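Local coordinates for protein glutathione S-transferase 2 (Onchocerca volvulus, PDB 1TU7) that conjugates glutathione to electrophilic substrates as a homodimeric pi-class transferase and appears to play a central role in the parasite's detoxification, at residues R18-D23 / Y74-E79; V99-M104 / D114-S119; R139-I142 / K146-Y149. All blocks are in the same frame, centred on the assembly; numbering follows the deposited sequence.

Contact 1 of 3, residues R18-D23 / Y74-E79; sequences RLFLVD and YNLNGE
Phe20 lays the outer part of its ring against Leu76, whose CD2 methyl is the group that does most of the touching. The closest pair is Phe20 CE1 with Leu76 CD2 at 3.6 Å, and the same methyl also lies 3.9 Å from Phe20 CZ. Behind it, Leu76 CB comes within 4.0 Å of Phe20 CE1, so the leucine meets this corner of the ring with both its stem and one branch, approaching obliquely. The two side chains reach for each other from opposite directions and bridge a wide backbone gap: Phe20 CA and Leu76 CA are 9.4 Å apart. In Phe20, CG is anti to the backbone N (chi1 -179°), which carries the CE1 and CZ corner of the ring out to Leu76. Tyr74 adds a second, lighter touch at the edge of the phenylalanine ring, its CB sitting 4.2 Å from Phe20 CZ and close to the ring plane. The tyrosine joins in through this stem carbon rather than its ring. Contact between the two segments is thus wholly apolar, made by van der Waals packing without hydrogen bonds.

Around the phenylalanine the core continues: its ring also meets that of Tyr152 with planes at about 60°, and it packs on Leu70 of helix 63-73 and on Ile26. Asp23, one turn further along, forms a salt bridge with Arg185 and a hydrogen bond with Tyr152. Helix 15-23 of the thioredoxin-like N-terminal domain, which follows strand 3-8, is in this way packed through Phe20 against the linker that leaves helix 63-73 for helix 81-107, with helix 149-164 of the C-terminal domain adding Tyr152 to the same cluster, where it touches both Phe20 and Leu76.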
loop_
_atom_site.group_PDB
_atom_site.type_symbol
_atom_site.label_atom_id
_atom_site.label_comp_id
_atom_site.label_asym_id
_atom_site.label_seq_id
_atom_site.Cartn_x
_atom_site.Cartn_y
_atom_site.Cartn_z
ATOM N N ARG A 18 6.347 14.412 -5.080
ATOM C CA ARG A 18 6.880 15.622 -5.700
ATOM C C ARG A 18 5.814 16.320 -6.519
ATOM O O ARG A 18 5.666 17.529 -6.455
ATOM C CB ARG A 18 8.061 15.269 -6.585
ATOM C CG ARG A 18 9.282 14.795 -5.844
ATOM C CD ARG A 18 10.429 14.547 -6.727
ATOM N NE ARG A 18 11.595 13.960 -6.060
ATOM C CZ ARG A 18 12.190 12.850 -6.442
ATOM N NH1 ARG A 18 11.712 12.119 -7.416
ATOM N NH2 ARG A 18 13.280 12.442 -5.795
ATOM N N LEU A 19 5.044 15.566 -7.292
ATOM C CA LEU A 19 4.015 16.152 -8.140
ATOM C C LEU A 19 2.954 16.847 -7.295
ATOM O O LEU A 19 2.504 17.925 -7.651
ATOM C CB LEU A 19 3.386 15.099 -9.050
ATOM C CG LEU A 19 4.299 14.555 -10.150
ATOM C CD1 LEU A 19 3.828 13.228 -10.715
ATOM C CD2 LEU A 19 4.442 15.594 -11.275
ATOM N N PHE A 20 2.515 16.206 -6.207
ATOM C CA PHE A 20 1.577 16.811 -5.260
ATOM C C PHE A 20 2.085 18.177 -4.790
ATOM O O PHE A 20 1.387 19.168 -4.888
ATOM C CB PHE A 20 1.342 15.840 -4.095
ATOM C CG PHE A 20 0.372 16.313 -3.051
ATOM C CD1 PHE A 20 -0.753 15.550 -2.783
ATOM C CD2 PHE A 20 0.584 17.434 -2.279
ATOM C CE1 PHE A 20 -1.651 15.916 -1.806
ATOM C CE2 PHE A 20 -0.338 17.793 -1.290
ATOM C CZ PHE A 20 -1.450 17.022 -1.066
ATOM N N LEU A 21 3.324 18.208 -4.311
ATOM C CA LEU A 21 3.909 19.395 -3.713
ATOM C C LEU A 21 4.058 20.476 -4.779
ATOM O O LEU A 21 3.727 21.622 -4.551
ATOM C CB LEU A 21 5.238 19.030 -3.070
ATOM C CG LEU A 21 5.175 18.097 -1.875
ATOM C CD1 LEU A 21 6.517 17.544 -1.557
ATOM C CD2 LEU A 21 4.620 18.827 -0.645
ATOM N N VAL A 22 4.527 20.097 -5.943
ATOM C CA VAL A 22 4.727 21.060 -7.027
ATOM C C VAL A 22 3.380 21.636 -7.453
ATOM O O VAL A 22 3.235 22.841 -7.565
ATOM C CB VAL A 22 5.434 20.418 -8.226
ATOM C CG1 VAL A 22 5.337 21.306 -9.434
ATOM C CG2 VAL A 22 6.905 20.170 -7.902
ATOM N N ASP A 23 2.382 20.798 -7.677
ATOM C CA ASP A 23 1.098 21.265 -8.171
ATOM C C ASP A 23 0.374 22.130 -7.165
ATOM O O ASP A 23 -0.303 23.097 -7.537
ATOM C CB ASP A 23 0.220 20.088 -8.556
ATOM C CG ASP A 23 -1.050 20.524 -9.226
ATOM O OD1 ASP A 23 -2.141 20.261 -8.650
ATOM O OD2 ASP A 23 -1.022 21.110 -10.317
ATOM N N TYR A 74 -3.822 19.328 3.239
ATOM C CA TYR A 74 -4.157 20.233 2.151
ATOM C C TYR A 74 -5.516 19.982 1.522
ATOM O O TYR A 74 -5.804 20.500 0.456
ATOM C CB TYR A 74 -3.041 20.228 1.089
ATOM C CG TYR A 74 -1.985 21.252 1.406
ATOM C CD1 TYR A 74 -1.042 21.026 2.385
ATOM C CD2 TYR A 74 -2.021 22.514 0.803
ATOM C CE1 TYR A 74 -0.120 22.034 2.728
ATOM C CE2 TYR A 74 -1.082 23.512 1.106
ATOM C CZ TYR A 74 -0.149 23.256 2.067
ATOM O OH TYR A 74 0.787 24.242 2.374
ATOM N N ASN A 75 -6.360 19.196 2.187
ATOM C CA ASN A 75 -7.724 18.968 1.726
ATOM C C ASN A 75 -7.839 18.305 0.365
ATOM O O ASN A 75 -8.727 18.614 -0.422
ATOM C CB ASN A 75 -8.474 20.320 1.738
ATOM C CG ASN A 75 -9.999 20.209 1.857
ATOM O OD1 ASN A 75 -10.745 21.158 1.458
ATOM N ND2 ASN A 75 -10.485 19.113 2.345
ATOM N N LEU A 76 -6.906 17.382 0.096
ATOM C CA LEU A 76 -6.879 16.586 -1.127
ATOM C C LEU A 76 -7.184 15.106 -0.834
ATOM O O LEU A 76 -6.740 14.232 -1.560
ATOM C CB LEU A 76 -5.523 16.730 -1.835
ATOM C CG LEU A 76 -5.472 17.709 -2.999
ATOM C CD1 LEU A 76 -5.555 19.126 -2.488
ATOM C CD2 LEU A 76 -4.220 17.493 -3.841
ATOM N N ASN A 77 -7.966 14.859 0.200
ATOM C CA ASN A 77 -8.338 13.511 0.669
ATOM C C ASN A 77 -9.833 13.244 0.508
ATOM O O ASN A 77 -10.372 12.423 1.222
ATOM C CB ASN A 77 -7.965 13.400 2.145
ATOM C CG ASN A 77 -7.918 11.982 2.666
ATOM O OD1 ASN A 77 -8.202 11.761 3.861
ATOM N ND2 ASN A 77 -7.457 11.070 1.869
ATOM N N GLY A 78 -10.506 13.941 -0.389
ATOM C CA GLY A 78 -11.952 13.800 -0.580
ATOM C C GLY A 78 -12.734 14.610 0.410
ATOM O O GLY A 78 -12.219 15.058 1.416
ATOM N N GLU A 79 -14.020 14.754 0.113
ATOM C CA GLU A 79 -14.898 15.598 0.923
ATOM C C GLU A 79 -15.765 14.818 1.893
ATOM O O GLU A 79 -16.346 15.415 2.806
ATOM C CB GLU A 79 -15.781 16.448 0.034
ATOM C CG GLU A 79 -15.045 17.532 -0.733
ATOM C CD GLU A 79 -15.988 18.523 -1.390
ATOM O OE1 GLU A 79 -17.223 18.274 -1.403
ATOM O OE2 GLU A 79 -15.503 19.559 -1.877
#

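Contact 2 of 3, residues V99-M104 / D114-S119; sequences VKYTRM and DPYIKS
The Tyr116 ring reaches across to helix 99-104 and is met at its edge by Lys100, whose CB lies near the ring plane, 4.0 Å from Tyr116 CE2. Met104 comes in obliquely instead: its CE methyl is 3.9 Å from Tyr116 CD1, the two side chains crossing at about a right angle. Bends at chi2 (-85°) and chi3 (-62°) fold the methionine round to deliver that methyl. At the far end of the ring, Tyr116 OH sits 3.5 Å from Tyr101 CB and equally close to Tyr101 CA, and it also lies at the edge of the Tyr101 ring. The oxygen therefore abuts the root of the second tyrosine and does not rest over its face. The single ring of Tyr116 spans much of the gap between the helices, whose axes are 11.0 Å apart at closest approach and run roughly antiparallel (152°).

Leu164 of helix 149-164 touches both Met104 and Tyr116, while the Tyr101 ring meets that of His161; this third helix extends the packing within the all-helical C-terminal domain. Across the two segments, aliphatic carbons surround an aromatic ring and the phenol oxygen is set against Tyr101 CA and CB, with no hydrogen bond between them. This is consistent with van der Waals fit, not polar pairing, setting this part of the interface between helices 81-107 and 109-132.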
loop_
_atom_site.group_PDB
_atom_site.type_symbol
_atom_site.label_atom_id
_atom_site.label_comp_id
_atom_site.label_asym_id
_atom_site.label_seq_id
_atom_site.Cartn_x
_atom_site.Cartn_y
_atom_site.Cartn_z
ATOM N N VAL A 99 3.842 -1.997 -9.164
ATOM C CA VAL A 99 4.575 -3.203 -8.751
ATOM C C VAL A 99 4.869 -4.057 -9.981
ATOM O O VAL A 99 5.986 -4.558 -10.144
ATOM C CB VAL A 99 3.776 -4.011 -7.713
ATOM C CG1 VAL A 99 4.371 -5.401 -7.478
ATOM C CG2 VAL A 99 3.746 -3.280 -6.397
ATOM N N LYS A 100 3.900 -4.211 -10.863
ATOM C CA LYS A 100 4.111 -5.003 -12.077
ATOM C C LYS A 100 5.151 -4.357 -12.975
ATOM O O LYS A 100 6.057 -5.037 -13.512
ATOM C CB LYS A 100 2.815 -5.199 -12.860
ATOM C CG LYS A 100 1.809 -6.074 -12.116
ATOM C CD LYS A 100 0.510 -6.284 -12.874
ATOM C CE LYS A 100 -0.480 -7.059 -12.013
ATOM N NZ LYS A 100 -0.995 -6.292 -10.831
ATOM N N TYR A 101 5.004 -3.061 -13.169
ATOM C CA TYR A 101 5.942 -2.288 -13.959
ATOM C C TYR A 101 7.355 -2.416 -13.400
ATOM O O TYR A 101 8.284 -2.726 -14.144
ATOM C CB TYR A 101 5.487 -0.825 -13.982
ATOM C CG TYR A 101 6.505 0.142 -14.520
ATOM C CD1 TYR A 101 6.652 0.318 -15.883
ATOM C CD2 TYR A 101 7.316 0.877 -13.662
ATOM C CE1 TYR A 101 7.601 1.193 -16.395
ATOM C CE2 TYR A 101 8.253 1.775 -14.160
ATOM C CZ TYR A 101 8.392 1.934 -15.513
ATOM O OH TYR A 101 9.332 2.837 -15.971
ATOM N N THR A 102 7.518 -2.217 -12.104
ATOM C CA THR A 102 8.874 -2.255 -11.528
ATOM C C THR A 102 9.494 -3.657 -11.532
ATOM O O THR A 102 10.706 -3.779 -11.681
ATOM C CB THR A 102 8.929 -1.665 -10.121
ATOM O OG1 THR A 102 8.001 -2.300 -9.279
ATOM C CG2 THR A 102 8.513 -0.235 -10.094
ATOM N N ARG A 103 8.690 -4.707 -11.411
ATOM C CA ARG A 103 9.228 -6.071 -11.470
ATOM C C ARG A 103 9.818 -6.277 -12.864
ATOM O O ARG A 103 10.926 -6.784 -13.014
ATOM C CB ARG A 103 8.135 -7.095 -11.195
ATOM N N MET A 104 9.102 -5.837 -13.884
ATOM C CA MET A 104 9.581 -5.944 -15.256
ATOM C C MET A 104 10.866 -5.137 -15.414
ATOM O O MET A 104 11.873 -5.650 -15.884
ATOM C CB MET A 104 8.514 -5.544 -16.243
ATOM C CG MET A 104 8.949 -5.597 -17.681
ATOM S SD MET A 104 9.779 -4.117 -18.260
ATOM C CE MET A 104 8.468 -2.949 -18.043
ATOM N N ASP A 114 8.513 -6.469 -23.894
ATOM C CA ASP A 114 7.587 -6.501 -25.001
ATOM C C ASP A 114 6.298 -7.279 -24.699
ATOM O O ASP A 114 5.226 -6.791 -25.032
ATOM C CB ASP A 114 8.291 -6.927 -26.294
ATOM C CG ASP A 114 9.173 -5.808 -26.860
ATOM O OD1 ASP A 114 8.914 -4.624 -26.546
ATOM O OD2 ASP A 114 10.136 -5.988 -27.642
ATOM N N PRO A 115 6.394 -8.429 -24.030
ATOM C CA PRO A 115 5.215 -9.141 -23.521
ATOM C C PRO A 115 4.415 -8.314 -22.530
ATOM O O PRO A 115 3.201 -8.383 -22.504
ATOM C CB PRO A 115 5.815 -10.379 -22.826
ATOM C CG PRO A 115 7.119 -10.558 -23.469
ATOM C CD PRO A 115 7.624 -9.213 -23.813
ATOM N N TYR A 116 5.089 -7.547 -21.696
ATOM C CA TYR A 116 4.362 -6.689 -20.759
ATOM C C TYR A 116 3.527 -5.669 -21.521
ATOM O O TYR A 116 2.322 -5.521 -21.284
ATOM C CB TYR A 116 5.366 -5.966 -19.886
ATOM C CG TYR A 116 4.760 -4.993 -18.878
ATOM C CD1 TYR A 116 4.767 -3.632 -19.118
ATOM C CD2 TYR A 116 4.228 -5.453 -17.688
ATOM C CE1 TYR A 116 4.219 -2.729 -18.175
ATOM C CE2 TYR A 116 3.682 -4.580 -16.745
ATOM C CZ TYR A 116 3.703 -3.218 -17.001
ATOM O OH TYR A 116 3.164 -2.377 -16.071
ATOM N N ILE A 117 4.157 -4.969 -22.438
ATOM C CA ILE A 117 3.494 -3.983 -23.284
ATOM C C ILE A 117 2.320 -4.574 -24.061
ATOM O O ILE A 117 1.257 -3.967 -24.129
ATOM C CB ILE A 117 4.518 -3.334 -24.230
ATOM C CG1 ILE A 117 5.474 -2.437 -23.441
ATOM C CG2 ILE A 117 3.838 -2.580 -25.378
ATOM C CD1 ILE A 117 6.613 -1.926 -24.276
ATOM N N LYS A 118 2.523 -5.751 -24.648
ATOM C CA LYS A 118 1.517 -6.375 -25.507
ATOM C C LYS A 118 0.388 -7.078 -24.764
ATOM O O LYS A 118 -0.792 -6.924 -25.132
ATOM C CB LYS A 118 2.209 -7.352 -26.465
ATOM N N SER A 119 0.721 -7.803 -23.702
ATOM C CA SER A 119 -0.183 -8.772 -23.079
ATOM C C SER A 119 -0.630 -8.503 -21.657
ATOM O O SER A 119 -1.658 -9.059 -21.227
ATOM C CB SER A 119 0.463 -10.158 -23.131
ATOM O OG SER A 119 0.653 -10.514 -24.484
#

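Contact 3 of 3, residues R139-I142 / K146-Y149; sequences RNLI and KISY
Leu141 pushes one methyl, CD1, against the backbone and stem of Ile147. That methyl lies 3.7 Å from Ile147 N and 3.8 Å from Ile147 CB, and it also reaches the preceding peptide, 3.9 Å from Lys146 C. The leucine thus packs alongside the start of the isoleucine more than against its branches, although Ile147 CD1 is still within 4.2 Å of Leu141 CD1. Ile147 CG1 is anti to its backbone N (chi1 -165°), while the leucine methyl meets CB and the backbone. A looser touch follows at Ile142, whose CB is 4.5 Å from Ser148 OG.

The next shell explains why the two arms of this loop stay together. No hydrogen bond runs directly between them, but the carboxylate of Asp151 takes one from each, Ile142 N at OD1 and Ser148 N at OD2, and so ties both to the first turn of helix 149-164. Met182 of helix 173-183 packs on Leu141 and Ile147 alike, and Tyr152 lies against Ile147. Lys146, whose CB points away from the contact, sends its ammonium group to a salt bridge with Glu79 in the interdomain linker.

Ser148 just before the helix with Asp151 three residues on, and Ile147 against Tyr152, are consistent with the N-capping box and hydrophobic staple known at the start of this core helix in the glutathione transferase fold. The bond from Ser148 N to the Asp151 carboxylate is the half of the box established here, and Ile147 packs on Tyr152 as the staple requires.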
loop_
_atom_site.group_PDB
_atom_site.type_symbol
_atom_site.label_atom_id
_atom_site.label_comp_id
_atom_site.label_asym_id
_atom_site.label_seq_id
_atom_site.Cartn_x
_atom_site.Cartn_y
_atom_site.Cartn_z
ATOM N N ARG A 139 -14.219 12.368 -17.162
ATOM C CA ARG A 139 -13.824 13.392 -18.115
ATOM C C ARG A 139 -13.040 14.527 -17.483
ATOM O O ARG A 139 -12.624 15.462 -18.169
ATOM C CB ARG A 139 -15.076 13.959 -18.795
ATOM C CG ARG A 139 -15.797 12.887 -19.591
ATOM C CD ARG A 139 -16.232 13.295 -20.975
ATOM N NE ARG A 139 -16.531 12.132 -21.814
ATOM C CZ ARG A 139 -15.798 11.700 -22.852
ATOM N NH1 ARG A 139 -14.668 12.301 -23.215
ATOM N NH2 ARG A 139 -16.216 10.645 -23.540
ATOM N N ASN A 140 -12.815 14.438 -16.177
ATOM C CA ASN A 140 -12.036 15.445 -15.478
ATOM C C ASN A 140 -10.992 14.748 -14.594
ATOM O O ASN A 140 -10.060 14.150 -15.116
ATOM C CB ASN A 140 -12.989 16.413 -14.740
ATOM C CG ASN A 140 -12.350 17.765 -14.395
ATOM O OD1 ASN A 140 -13.051 18.716 -13.949
ATOM N ND2 ASN A 140 -11.083 17.890 -14.626
ATOM N N LEU A 141 -11.143 14.814 -13.287
ATOM C CA LEU A 141 -10.195 14.180 -12.368
ATOM C C LEU A 141 -10.830 12.974 -11.687
ATOM O O LEU A 141 -12.012 12.639 -11.897
ATOM C CB LEU A 141 -9.682 15.202 -11.349
ATOM C CG LEU A 141 -9.076 16.476 -11.981
ATOM C CD1 LEU A 141 -8.817 17.566 -10.930
ATOM C CD2 LEU A 141 -7.825 16.114 -12.760
ATOM N N ILE A 142 -10.094 12.298 -10.803
ATOM C CA ILE A 142 -10.621 11.075 -10.225
ATOM C C ILE A 142 -11.915 11.314 -9.451
ATOM O O ILE A 142 -12.834 10.520 -9.540
ATOM C CB ILE A 142 -9.524 10.376 -9.394
ATOM C CG1 ILE A 142 -8.505 9.720 -10.331
ATOM C CG2 ILE A 142 -10.093 9.320 -8.464
ATOM C CD1 ILE A 142 -7.235 9.296 -9.652
ATOM N N LYS A 146 -12.564 18.127 -8.471
ATOM C CA LYS A 146 -11.648 18.478 -7.405
ATOM C C LYS A 146 -10.521 17.487 -7.375
ATOM O O LYS A 146 -10.726 16.278 -7.406
ATOM C CB LYS A 146 -12.378 18.503 -6.086
ATOM C CG LYS A 146 -13.359 19.672 -6.026
ATOM C CD LYS A 146 -14.316 19.577 -4.877
ATOM C CE LYS A 146 -15.363 20.671 -4.991
ATOM N NZ LYS A 146 -16.616 20.221 -4.318
ATOM N N ILE A 147 -9.318 18.031 -7.295
ATOM C CA ILE A 147 -8.118 17.232 -7.294
ATOM C C ILE A 147 -7.938 16.512 -5.977
ATOM O O ILE A 147 -8.353 16.992 -4.913
ATOM C CB ILE A 147 -6.900 18.118 -7.659
ATOM C CG1 ILE A 147 -5.695 17.221 -8.035
ATOM C CG2 ILE A 147 -6.575 19.143 -6.541
ATOM C CD1 ILE A 147 -4.999 17.596 -9.260
ATOM N N SER A 148 -7.322 15.346 -6.061
ATOM C CA SER A 148 -6.995 14.544 -4.895
ATOM C C SER A 148 -5.613 13.952 -5.057
ATOM O O SER A 148 -5.042 13.976 -6.152
ATOM C CB SER A 148 -7.998 13.412 -4.703
ATOM O OG SER A 148 -7.943 12.473 -5.782
ATOM N N TYR A 149 -5.089 13.345 -4.001
ATOM C CA TYR A 149 -3.744 12.825 -4.100
ATOM C C TYR A 149 -3.636 11.735 -5.158
ATOM O O TYR A 149 -2.572 11.570 -5.762
ATOM C CB TYR A 149 -3.208 12.330 -2.774
ATOM C CG TYR A 149 -3.879 11.123 -2.168
ATOM C CD1 TYR A 149 -3.381 9.843 -2.401
ATOM C CD2 TYR A 149 -4.977 11.243 -1.319
ATOM C CE1 TYR A 149 -3.953 8.735 -1.852
ATOM C CE2 TYR A 149 -5.537 10.114 -0.721
ATOM C CZ TYR A 149 -5.024 8.862 -0.992
ATOM O OH TYR A 149 -5.588 7.756 -0.376
#

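In the fold
Contacts 1 and 3 adjoin, their centres 10 Å apart on the same side of the chain's centre. Leu76 O faces Tyr149 N at 3.1 Å, a probable hydrogen bond joining the interdomain linker to the beginning of helix 149-164. Contact 2 stands apart, its centre 29 Å from that of contact 1 and 26 Å from that of contact 3; contacts 1 and 2 lie on opposite sides of the chain's centre. In contact 2 the side chain of Lys100 is about 7 Å from bound glutathione; that of Phe20 in contact 1 is about 11 Å from that of Ser63, a residue of the glutathione pocket. Contact 3 is remote from it.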